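Uncharacterized protein (Deinococcus radiodurans, PDB 3GG7) is an uncharacterized manganese-binding protein of the TatD family, probably a metal-dependent hydrolase acting on ester bonds, possibly a DNase. Local coordinates at residues T34-P37 and A38-R41; L71-F74 and D75-L78; F167-G170 and P171-R175; S185-R188 and D189-L192. One frame throughout, in Å; residues are numbered along the deposited sequence.

Interaction 1 of 4, residues T34-P37 and A38-R41; sequences TTTP and AAWR. With SO4 (sulfate ion), chain C.
The hydroxyl OG1 of T36 has two partners: it accepts the backbone N-H of A38, with A38 N to T36 OG1 at 3.1 Å, and is hydrogen-bonded to the carboxylate of D70. With OG1 anti to the backbone N (chi1 160°), the hydroxyl swings over P37 to the amide two residues on, which is the geometry of an ST turn. The carbonyl oxygen of the same residue, T36 O, accepts A39 N, three residues on, at 3.0 Å, closing a turn over 36-39, the N-H standing above the carbonyl plane. One step later W40 N bonds to P37 O at 3.1 Å, again from above the plane, and the chain passes into helix 40-44. The methyl T36 CG2 lies 4.1 Å from A39 CB. An alanine in place of T36 would probably leave the A38 N-H and the D70 carboxylate without their shared hydroxyl and let the turn shift.

R41, on helix 40-44, reaches a sulfate: NE is 2.9 Å from sulfate O2, and NH2 is 2.9 Å from sulfate O1, which lies in the guanidinium plane at its edge. NH1 forms a salt bridge with E80, which also receives W40 NE1. Held between carboxylate and sulfate, the R41 guanidinium is likely to remain positively charged and fixed in its rotation.

Interaction 2 of 4, residues L71-F74 and D75-L78; sequences LPWF and DRYL. With SO4 (sulfate ion), chain C.
W73 and Y77 both carry CG anti to the carbonyl carbon, beside the backbone N (chi1 -81° and -63°); with the residues four apart on helix 72-77, this sends the two rings the same way, side by side. The five-membered ring of W73 and the Y77 ring are inclined at 45°, neither stacked nor edge-to-face; the closest carbons are W73 CD1 and Y77 CE2 at 3.6 Å, and the phenol oxygen lies at the indole edge, near its plane. R76 is fully extended, which carries its guanidinium out beside the phenol to a common sulfate. Y77 OH donates to sulfate O4 at 2.7 Å, and R76 NE bonds to the same oxygen at 3.1 Å. R76 NH2 takes sulfate O3 at 3.0 Å, with the anion at the guanidinium edge. R41 NE is a further donor to this ion, which probably came from the crystallisation liquor. A phenylalanine in place of Y77 would probably leave sulfate O4 without its shortest donor and weaken the anion's hold.

On the inner side of the helix, F74 CE2 packs 3.7 Å from L78 CD2, and both side chains also reach V84 of strand 83-88. The backbone bond from Y77 N to W73 O measures 3.1 Å, while those from Y77 N and L78 N to F74 O are weak. A water bridges L71 O and D75 N, 2.9 Å from the latter. R76 and Y77, with R41 from helix 40-44, surround one sulfate, whose negative charge is likely to be balanced by the two arginines.

Interaction 3 of 4, residues F167-G170 and P171-R175; sequences FSVG and PTMVR
Two weak backbone bonds meet on the carbonyl oxygen of G170: V174 N at 3.4 Å, with a fairly straight N-H...O angle of 154°, and M173 N at 3.3 Å, where the approach is strongly bent at 120°. Both bonds belong to the opening of the short, weakly bonded helix at about 171-174; P171, a proline, has no N-H to offer. The glycine has no side chain to meet the P171 ring; a CB here would run into P171 CD. Its own N is buried by the contact and has no partner in the model.

In the TIM-barrel fold of the TatD family, this is the C-terminal end of strand 166-169, which passes through G170 into helix 171-174. S168, on the strand, hydrogen-bonds through OG to E194 and touches H148, a predicted metal ligand.

Beyond the turn the packing is apolar. M173 folds back toward the strand, its chain bent at chi3 (70°), and crosses V169 at about a right angle. Its methyl CE lies 3.9 Å from V169 CG1, while SD sits 4.0 Å from V169 CB. Both methyls of V174 approach the G170 oxygen, CG1 at 3.9 Å. V169, P171 and V174 all lean on V215 of helix 212-223.

Interaction 4 of 4, residues S185-R188 and D189-L192; sequences SMPR and DRVL
The turn that leads from helix 177-185 into strand 191-193 closes on one backbone bond: R190 N donates to P187 O at 3.0 Å, with an N-H...O angle of 157° and the donor above the carbonyl plane. P187 and R190 cross obliquely, the proline CG lying over one face of the guanidinium, 3.6 Å from R190 NE. A bend at chi3 (-103°) brings the face of the guanidinium up to the proline CG, and its NH1 bonds to the carbonyl oxygens of C165 and I161, which fix its rotation. D189 comes to the same ring from another direction, with OD1 3.4 Å from P187 CB.

In the TIM-barrel fold this helix-to-strand loop delivers the chain to the next parallel strand, which pairs with strand 166-169. N237 of helix 227-243 donates through ND2 to R188 O and V191 O, and R240 of that helix bonds to D189 O, so the C-terminal helix grips the loop through its backbone. R188 makes a cation-pi contact with W223.

Inward, V191 CG2 is the methyl that meets the loop: it lies 3.4 Å from P187 O and 3.8 Å from M186 CB. M186 and V191 cross at about a right angle, and the extended M186 chain carries its sulfur past the valine, with SD 4.1 Å from V191 CG2. Both residues also pack on V169.

Along the chain the four contacts follow one another within one TatD-family barrel, as two pairs on opposite sides of the chain's centre. Interactions 1 and 2, centres about 9 Å apart, join helices 40-44 and 72-77: P37 and W40 pack on F74 and Y77, and both contacts reach the same sulfate. Interactions 3 and 4, about 12 Å apart between centres, share the five-stranded parallel sheet, where strands 166-169 and 191-193 are neighbours and M173 meets M186. Between the pairs, centres lie 25 to 31 Å apart. The S168 side chain is about 4 Å from that of manganese ligand H7, that of T34 about 7 Å from H9: one contact of each pair lies closer to the metal-site residues.

Interaction 1 of 4, residues T34-P37 and A38-R41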
loop_
_atom_site.group_PDB
_atom_site.type_symbol
_atom_site.label_atom_id
_atom_site.label_comp_id
_atom_site.label_asym_id
_atom_site.label_seq_id
_atom_site.Cartn_x
_atom_site.Cartn_y
_atom_site.Cartn_z
ATOM N N THR A 34 0.265 -5.584 -6.923
ATOM C CA THR A 34 1.127 -6.300 -7.873
ATOM C C THR A 34 2.529 -5.691 -7.902
ATOM O O THR A 34 2.751 -4.539 -7.450
ATOM C CB THR A 34 0.502 -6.336 -9.283
ATOM O OG1 THR A 34 0.066 -5.030 -9.684
ATOM C CG2 THR A 34 -0.714 -7.254 -9.331
ATOM N N THR A 35 3.496 -6.467 -8.408
ATOM C CA THR A 35 4.877 -6.029 -8.417
ATOM C C THR A 35 5.386 -5.677 -9.799
ATOM O O THR A 35 6.426 -5.014 -9.927
ATOM C CB THR A 35 5.787 -7.102 -7.796
ATOM O OG1 THR A 35 5.703 -8.275 -8.558
ATOM C CG2 THR A 35 5.376 -7.392 -6.314
ATOM N N THR A 36 4.660 -6.100 -10.832
ATOM C CA THR A 36 4.935 -5.685 -12.217
ATOM C C THR A 36 3.573 -5.599 -12.904
ATOM O O THR A 36 2.682 -6.407 -12.610
ATOM C CB THR A 36 5.844 -6.687 -12.996
ATOM O OG1 THR A 36 5.664 -6.457 -14.398
ATOM C CG2 THR A 36 5.511 -8.137 -12.712
ATOM N N PRO A 37 3.410 -4.632 -13.827
ATOM C CA PRO A 37 2.116 -4.553 -14.500
ATOM C C PRO A 37 1.815 -5.784 -15.346
ATOM O O PRO A 37 0.638 -6.036 -15.658
ATOM C CB PRO A 37 2.220 -3.269 -15.342
ATOM C CG PRO A 37 3.669 -3.061 -15.503
ATOM C CD PRO A 37 4.338 -3.564 -14.268
ATOM N N ALA A 38 2.847 -6.523 -15.738
ATOM C CA ALA A 38 2.641 -7.771 -16.476
ATOM C C ALA A 38 1.855 -8.806 -15.683
ATOM O O ALA A 38 1.286 -9.719 -16.267
ATOM C CB ALA A 38 3.993 -8.344 -16.917
ATOM N N ALA A 39 1.855 -8.673 -14.358
ATOM C CA ALA A 39 1.140 -9.596 -13.468
ATOM C C ALA A 39 -0.364 -9.332 -13.401
ATOM O O ALA A 39 -1.097 -10.097 -12.798
ATOM C CB ALA A 39 1.747 -9.552 -12.056
ATOM N N TRP A 40 -0.832 -8.276 -14.056
ATOM C CA TRP A 40 -2.219 -7.821 -13.889
ATOM C C TRP A 40 -3.252 -8.921 -14.173
ATOM O O TRP A 40 -4.134 -9.174 -13.362
ATOM C CB TRP A 40 -2.444 -6.562 -14.771
ATOM C CG TRP A 40 -3.824 -6.063 -14.685
ATOM C CD1 TRP A 40 -4.765 -6.094 -15.678
ATOM C CD2 TRP A 40 -4.464 -5.496 -13.549
ATOM N NE1 TRP A 40 -5.940 -5.557 -15.239
ATOM C CE2 TRP A 40 -5.791 -5.187 -13.926
ATOM C CE3 TRP A 40 -4.048 -5.215 -12.240
ATOM C CZ2 TRP A 40 -6.700 -4.624 -13.040
ATOM C CZ3 TRP A 40 -4.950 -4.613 -11.373
ATOM C CH2 TRP A 40 -6.255 -4.354 -11.761
ATOM N N ARG A 41 -3.175 -9.572 -15.323
ATOM C CA ARG A 41 -4.250 -10.487 -15.693
ATOM C C ARG A 41 -4.314 -11.652 -14.700
ATOM O O ARG A 41 -5.365 -12.031 -14.234
ATOM C CB ARG A 41 -4.069 -11.015 -17.109
ATOM C CG ARG A 41 -4.454 -10.037 -18.166
ATOM C CD ARG A 41 -5.907 -10.140 -18.592
ATOM N NE ARG A 41 -6.175 -9.022 -19.485
ATOM C CZ ARG A 41 -6.736 -7.866 -19.120
ATOM N NH1 ARG A 41 -7.244 -7.698 -17.911
ATOM N NH2 ARG A 41 -6.838 -6.886 -19.995
HETATM S S SO4 C . -4.216 -8.572 -22.569
HETATM O O1 SO4 C . -5.196 -7.525 -22.323
HETATM O O2 SO4 C . -4.541 -9.761 -21.777
HETATM O O3 SO4 C . -4.236 -8.947 -23.993
HETATM O O4 SO4 C . -2.905 -8.026 -22.219
#

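Interaction 2 of 4, residues L71-F74 and D75-L78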
loop_
_atom_site.group_PDB
_atom_site.type_symbol
_atom_site.label_atom_id
_atom_site.label_comp_id
_atom_site.label_asym_id
_atom_site.label_seq_id
_atom_site.Cartn_x
_atom_site.Cartn_y
_atom_site.Cartn_z
ATOM N N LEU A 71 7.179 -2.310 -18.610
ATOM C CA LEU A 71 6.577 -0.975 -18.401
ATOM C C LEU A 71 5.358 -0.644 -19.268
ATOM O O LEU A 71 4.371 -0.135 -18.751
ATOM C CB LEU A 71 7.623 0.136 -18.491
ATOM C CG LEU A 71 7.114 1.519 -18.075
ATOM C CD1 LEU A 71 6.608 1.531 -16.620
ATOM C CD2 LEU A 71 8.252 2.505 -18.245
ATOM N N PRO A 72 5.385 -0.960 -20.573
ATOM C CA PRO A 72 4.206 -0.601 -21.384
ATOM C C PRO A 72 2.863 -1.224 -20.972
ATOM O O PRO A 72 1.804 -0.696 -21.324
ATOM C CB PRO A 72 4.595 -1.074 -22.788
ATOM C CG PRO A 72 6.047 -1.218 -22.763
ATOM C CD PRO A 72 6.463 -1.536 -21.389
ATOM N N TRP A 73 2.885 -2.333 -20.222
ATOM C CA TRP A 73 1.664 -2.937 -19.730
ATOM C C TRP A 73 0.989 -2.073 -18.652
ATOM O O TRP A 73 -0.184 -2.218 -18.401
ATOM C CB TRP A 73 1.957 -4.352 -19.240
ATOM C CG TRP A 73 2.001 -5.334 -20.407
ATOM C CD1 TRP A 73 0.942 -6.031 -20.889
ATOM C CD2 TRP A 73 3.117 -5.670 -21.246
ATOM N NE1 TRP A 73 1.325 -6.804 -21.957
ATOM C CE2 TRP A 73 2.654 -6.591 -22.201
ATOM C CE3 TRP A 73 4.452 -5.273 -21.291
ATOM C CZ2 TRP A 73 3.482 -7.133 -23.183
ATOM C CZ3 TRP A 73 5.276 -5.817 -22.283
ATOM C CH2 TRP A 73 4.775 -6.741 -23.211
ATOM N N PHE A 74 1.743 -1.164 -18.052
ATOM C CA PHE A 74 1.157 -0.279 -17.046
ATOM C C PHE A 74 0.077 0.586 -17.694
ATOM O O PHE A 74 -1.065 0.565 -17.262
ATOM C CB PHE A 74 2.196 0.584 -16.294
ATOM C CG PHE A 74 1.595 1.345 -15.165
ATOM C CD1 PHE A 74 1.376 0.745 -13.938
ATOM C CD2 PHE A 74 1.180 2.647 -15.348
ATOM C CE1 PHE A 74 0.765 1.462 -12.906
ATOM C CE2 PHE A 74 0.576 3.346 -14.326
ATOM C CZ PHE A 74 0.375 2.757 -13.126
ATOM N N ASP A 75 0.450 1.365 -18.710
ATOM C CA ASP A 75 -0.557 2.201 -19.361
ATOM C C ASP A 75 -1.680 1.374 -19.988
ATOM O O ASP A 75 -2.843 1.796 -19.948
ATOM C CB ASP A 75 0.035 3.152 -20.389
ATOM C CG ASP A 75 -0.983 4.219 -20.845
ATOM O OD1 ASP A 75 -1.351 5.106 -20.037
ATOM O OD2 ASP A 75 -1.450 4.143 -22.007
ATOM N N ARG A 76 -1.347 0.186 -20.511
ATOM C CA ARG A 76 -2.330 -0.701 -21.128
ATOM C C ARG A 76 -3.477 -0.990 -20.178
ATOM O O ARG A 76 -4.648 -0.970 -20.577
ATOM C CB ARG A 76 -1.694 -2.014 -21.605
ATOM C CG ARG A 76 -2.652 -3.000 -22.274
ATOM C CD ARG A 76 -1.897 -4.175 -22.856
ATOM N NE ARG A 76 -2.753 -5.191 -23.470
ATOM C CZ ARG A 76 -3.216 -5.157 -24.725
ATOM N NH1 ARG A 76 -2.949 -4.119 -25.513
ATOM N NH2 ARG A 76 -3.985 -6.149 -25.176
ATOM N N TYR A 77 -3.146 -1.324 -18.924
ATOM C CA TYR A 77 -4.131 -1.818 -17.978
ATOM C C TYR A 77 -4.696 -0.788 -17.025
ATOM O O TYR A 77 -5.687 -1.071 -16.363
ATOM C CB TYR A 77 -3.512 -2.936 -17.147
ATOM C CG TYR A 77 -3.089 -4.175 -17.917
ATOM C CD1 TYR A 77 -3.863 -4.713 -18.939
ATOM C CD2 TYR A 77 -1.921 -4.814 -17.592
ATOM C CE1 TYR A 77 -3.460 -5.895 -19.595
ATOM C CE2 TYR A 77 -1.515 -5.975 -18.210
ATOM C CZ TYR A 77 -2.292 -6.510 -19.223
ATOM O OH TYR A 77 -1.854 -7.675 -19.802
ATOM N N LEU A 78 -4.132 0.414 -17.003
ATOM C CA LEU A 78 -4.589 1.453 -16.094
ATOM C C LEU A 78 -6.098 1.726 -16.130
ATOM O O LEU A 78 -6.688 1.943 -15.093
ATOM C CB LEU A 78 -3.768 2.723 -16.300
ATOM C CG LEU A 78 -3.708 3.812 -15.234
ATOM C CD1 LEU A 78 -3.498 3.250 -13.820
ATOM C CD2 LEU A 78 -2.618 4.780 -15.659
HETATM S S SO4 C . -4.216 -8.572 -22.569
HETATM O O1 SO4 C . -5.196 -7.525 -22.323
HETATM O O2 SO4 C . -4.541 -9.761 -21.777
HETATM O O3 SO4 C . -4.236 -8.947 -23.993
HETATM O O4 SO4 C . -2.905 -8.026 -22.219
HETATM O O HOH W 1 3.086 2.359 -19.321
#

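Interaction 3 of 4, residues F167-G170 and P171-R175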
loop_
_atom_site.group_PDB
_atom_site.type_symbol
_atom_site.label_atom_id
_atom_site.label_comp_id
_atom_site.label_asym_id
_atom_site.label_seq_id
_atom_site.Cartn_x
_atom_site.Cartn_y
_atom_site.Cartn_z
ATOM N N PHE A 167 -2.017 6.894 5.163
ATOM C CA PHE A 167 -1.065 5.944 5.692
ATOM C C PHE A 167 -1.711 4.614 5.926
ATOM O O PHE A 167 -2.781 4.563 6.515
ATOM C CB PHE A 167 -0.471 6.477 7.022
ATOM C CG PHE A 167 0.052 7.864 6.892
ATOM C CD1 PHE A 167 1.370 8.085 6.487
ATOM C CD2 PHE A 167 -0.790 8.951 7.066
ATOM C CE1 PHE A 167 1.841 9.362 6.293
ATOM C CE2 PHE A 167 -0.332 10.241 6.858
ATOM C CZ PHE A 167 0.999 10.446 6.488
ATOM N N SER A 168 -1.064 3.532 5.488
ATOM C CA SER A 168 -1.491 2.216 5.880
ATOM C C SER A 168 -0.424 1.631 6.786
ATOM O O SER A 168 0.755 1.621 6.469
ATOM C CB SER A 168 -1.832 1.315 4.661
ATOM O OG SER A 168 -0.740 1.182 3.759
ATOM N N VAL A 169 -0.863 1.189 7.954
ATOM C CA VAL A 169 0.043 0.820 9.020
ATOM C C VAL A 169 -0.141 -0.650 9.322
ATOM O O VAL A 169 -1.266 -1.177 9.246
ATOM C CB VAL A 169 -0.157 1.714 10.292
ATOM C CG1 VAL A 169 -0.044 3.191 9.940
ATOM C CG2 VAL A 169 -1.481 1.436 10.966
ATOM N N GLY A 170 0.964 -1.311 9.640
ATOM C CA GLY A 170 1.007 -2.741 9.825
ATOM C C GLY A 170 1.432 -3.195 11.200
ATOM O O GLY A 170 1.622 -2.377 12.111
ATOM N N PRO A 171 1.602 -4.508 11.368
ATOM C CA PRO A 171 1.932 -5.080 12.677
ATOM C C PRO A 171 3.207 -4.545 13.330
ATOM O O PRO A 171 3.242 -4.376 14.556
ATOM C CB PRO A 171 2.095 -6.563 12.360
ATOM C CG PRO A 171 1.153 -6.795 11.200
ATOM C CD PRO A 171 1.296 -5.551 10.371
ATOM N N THR A 172 4.248 -4.283 12.545
ATOM C CA THR A 172 5.523 -3.851 13.130
ATOM C C THR A 172 5.390 -2.428 13.673
ATOM O O THR A 172 5.909 -2.120 14.746
ATOM C CB THR A 172 6.709 -3.961 12.138
ATOM O OG1 THR A 172 6.519 -3.074 11.032
ATOM C CG2 THR A 172 6.860 -5.375 11.625
ATOM N N MET A 173 4.655 -1.578 12.967
ATOM C CA MET A 173 4.476 -0.187 13.370
ATOM C C MET A 173 3.737 -0.018 14.702
ATOM O O MET A 173 4.086 0.870 15.486
ATOM C CB MET A 173 3.766 0.607 12.271
ATOM C CG MET A 173 4.616 0.804 11.015
ATOM S SD MET A 173 3.812 1.803 9.753
ATOM C CE MET A 173 3.805 3.449 10.512
ATOM N N VAL A 174 2.721 -0.835 14.963
ATOM C CA VAL A 174 1.952 -0.697 16.204
ATOM C C VAL A 174 2.650 -1.308 17.423
ATOM O O VAL A 174 2.231 -1.044 18.550
ATOM C CB VAL A 174 0.521 -1.291 16.110
ATOM C CG1 VAL A 174 -0.272 -0.614 15.001
ATOM C CG2 VAL A 174 0.565 -2.811 15.957
ATOM N N ARG A 175 3.701 -2.094 17.191
ATOM C CA ARG A 175 4.428 -2.819 18.247
ATOM C C ARG A 175 5.815 -2.238 18.570
ATOM O O ARG A 175 6.561 -2.832 19.365
ATOM C CB ARG A 175 4.583 -4.293 17.839
#

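Interaction 4 of 4, residues S185-R188 and D189-L192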
loop_
_atom_site.group_PDB
_atom_site.type_symbol
_atom_site.label_atom_id
_atom_site.label_comp_id
_atom_site.label_asym_id
_atom_site.label_seq_id
_atom_site.Cartn_x
_atom_site.Cartn_y
_atom_site.Cartn_z
ATOM N N SER A 185 1.247 10.975 15.427
ATOM C CA SER A 185 1.231 12.192 14.609
ATOM C C SER A 185 0.269 12.179 13.400
ATOM O O SER A 185 -0.010 13.226 12.791
ATOM C CB SER A 185 2.651 12.526 14.153
ATOM O OG SER A 185 3.419 12.878 15.286
ATOM N N MET A 186 -0.274 11.006 13.090
ATOM C CA MET A 186 -1.144 10.847 11.933
ATOM C C MET A 186 -2.580 11.234 12.281
ATOM O O MET A 186 -3.089 10.823 13.329
ATOM C CB MET A 186 -1.130 9.372 11.476
ATOM C CG MET A 186 0.209 8.847 10.980
ATOM S SD MET A 186 0.145 7.054 10.572
ATOM C CE MET A 186 1.841 6.750 10.149
ATOM N N PRO A 187 -3.247 12.011 11.402
ATOM C CA PRO A 187 -4.672 12.226 11.604
ATOM C C PRO A 187 -5.405 10.886 11.522
ATOM O O PRO A 187 -5.155 10.090 10.596
ATOM C CB PRO A 187 -5.077 13.170 10.465
ATOM C CG PRO A 187 -3.900 13.276 9.594
ATOM C CD PRO A 187 -2.734 12.691 10.206
ATOM N N ARG A 188 -6.293 10.626 12.476
ATOM C CA ARG A 188 -6.950 9.318 12.538
ATOM C C ARG A 188 -7.831 9.067 11.343
ATOM O O ARG A 188 -8.074 7.900 11.021
ATOM C CB ARG A 188 -7.770 9.157 13.825
ATOM C CG ARG A 188 -6.906 9.108 15.056
ATOM C CD ARG A 188 -7.704 8.789 16.292
ATOM N NE ARG A 188 -6.885 8.879 17.500
ATOM C CZ ARG A 188 -7.364 8.731 18.733
ATOM N NH1 ARG A 188 -8.663 8.503 18.938
ATOM N NH2 ARG A 188 -6.538 8.805 19.768
ATOM N N ASP A 189 -8.312 10.128 10.695
ATOM C CA ASP A 189 -9.169 10.001 9.508
ATOM C C ASP A 189 -8.390 9.700 8.214
ATOM O O ASP A 189 -8.992 9.645 7.139
ATOM C CB ASP A 189 -10.145 11.202 9.355
ATOM C CG ASP A 189 -9.461 12.542 9.249
ATOM O OD1 ASP A 189 -8.217 12.605 9.181
ATOM O OD2 ASP A 189 -10.202 13.565 9.201
ATOM N N ARG A 190 -7.076 9.483 8.337
ATOM C CA ARG A 190 -6.246 9.080 7.183
ATOM C C ARG A 190 -5.434 7.810 7.449
ATOM O O ARG A 190 -4.477 7.511 6.711
ATOM C CB ARG A 190 -5.320 10.224 6.788
ATOM C CG ARG A 190 -6.049 11.364 6.049
ATOM C CD ARG A 190 -5.079 12.330 5.381
ATOM N NE ARG A 190 -4.942 13.570 6.123
ATOM C CZ ARG A 190 -3.963 14.447 5.942
ATOM N NH1 ARG A 190 -3.008 14.236 5.024
ATOM N NH2 ARG A 190 -3.949 15.554 6.680
ATOM N N VAL A 191 -5.833 7.043 8.459
ATOM C CA VAL A 191 -5.160 5.809 8.844
ATOM C C VAL A 191 -5.927 4.578 8.350
ATOM O O VAL A 191 -7.125 4.435 8.579
ATOM C CB VAL A 191 -4.910 5.758 10.353
ATOM C CG1 VAL A 191 -4.271 4.438 10.782
ATOM C CG2 VAL A 191 -3.977 6.905 10.714
ATOM N N LEU A 192 -5.206 3.723 7.622
ATOM C CA LEU A 192 -5.710 2.429 7.158
ATOM C C LEU A 192 -4.813 1.372 7.767
ATOM O O LEU A 192 -3.692 1.652 8.199
ATOM C CB LEU A 192 -5.629 2.361 5.614
ATOM C CG LEU A 192 -6.338 3.492 4.880
ATOM C CD1 LEU A 192 -6.016 3.443 3.411
ATOM C CD2 LEU A 192 -7.860 3.476 5.140
#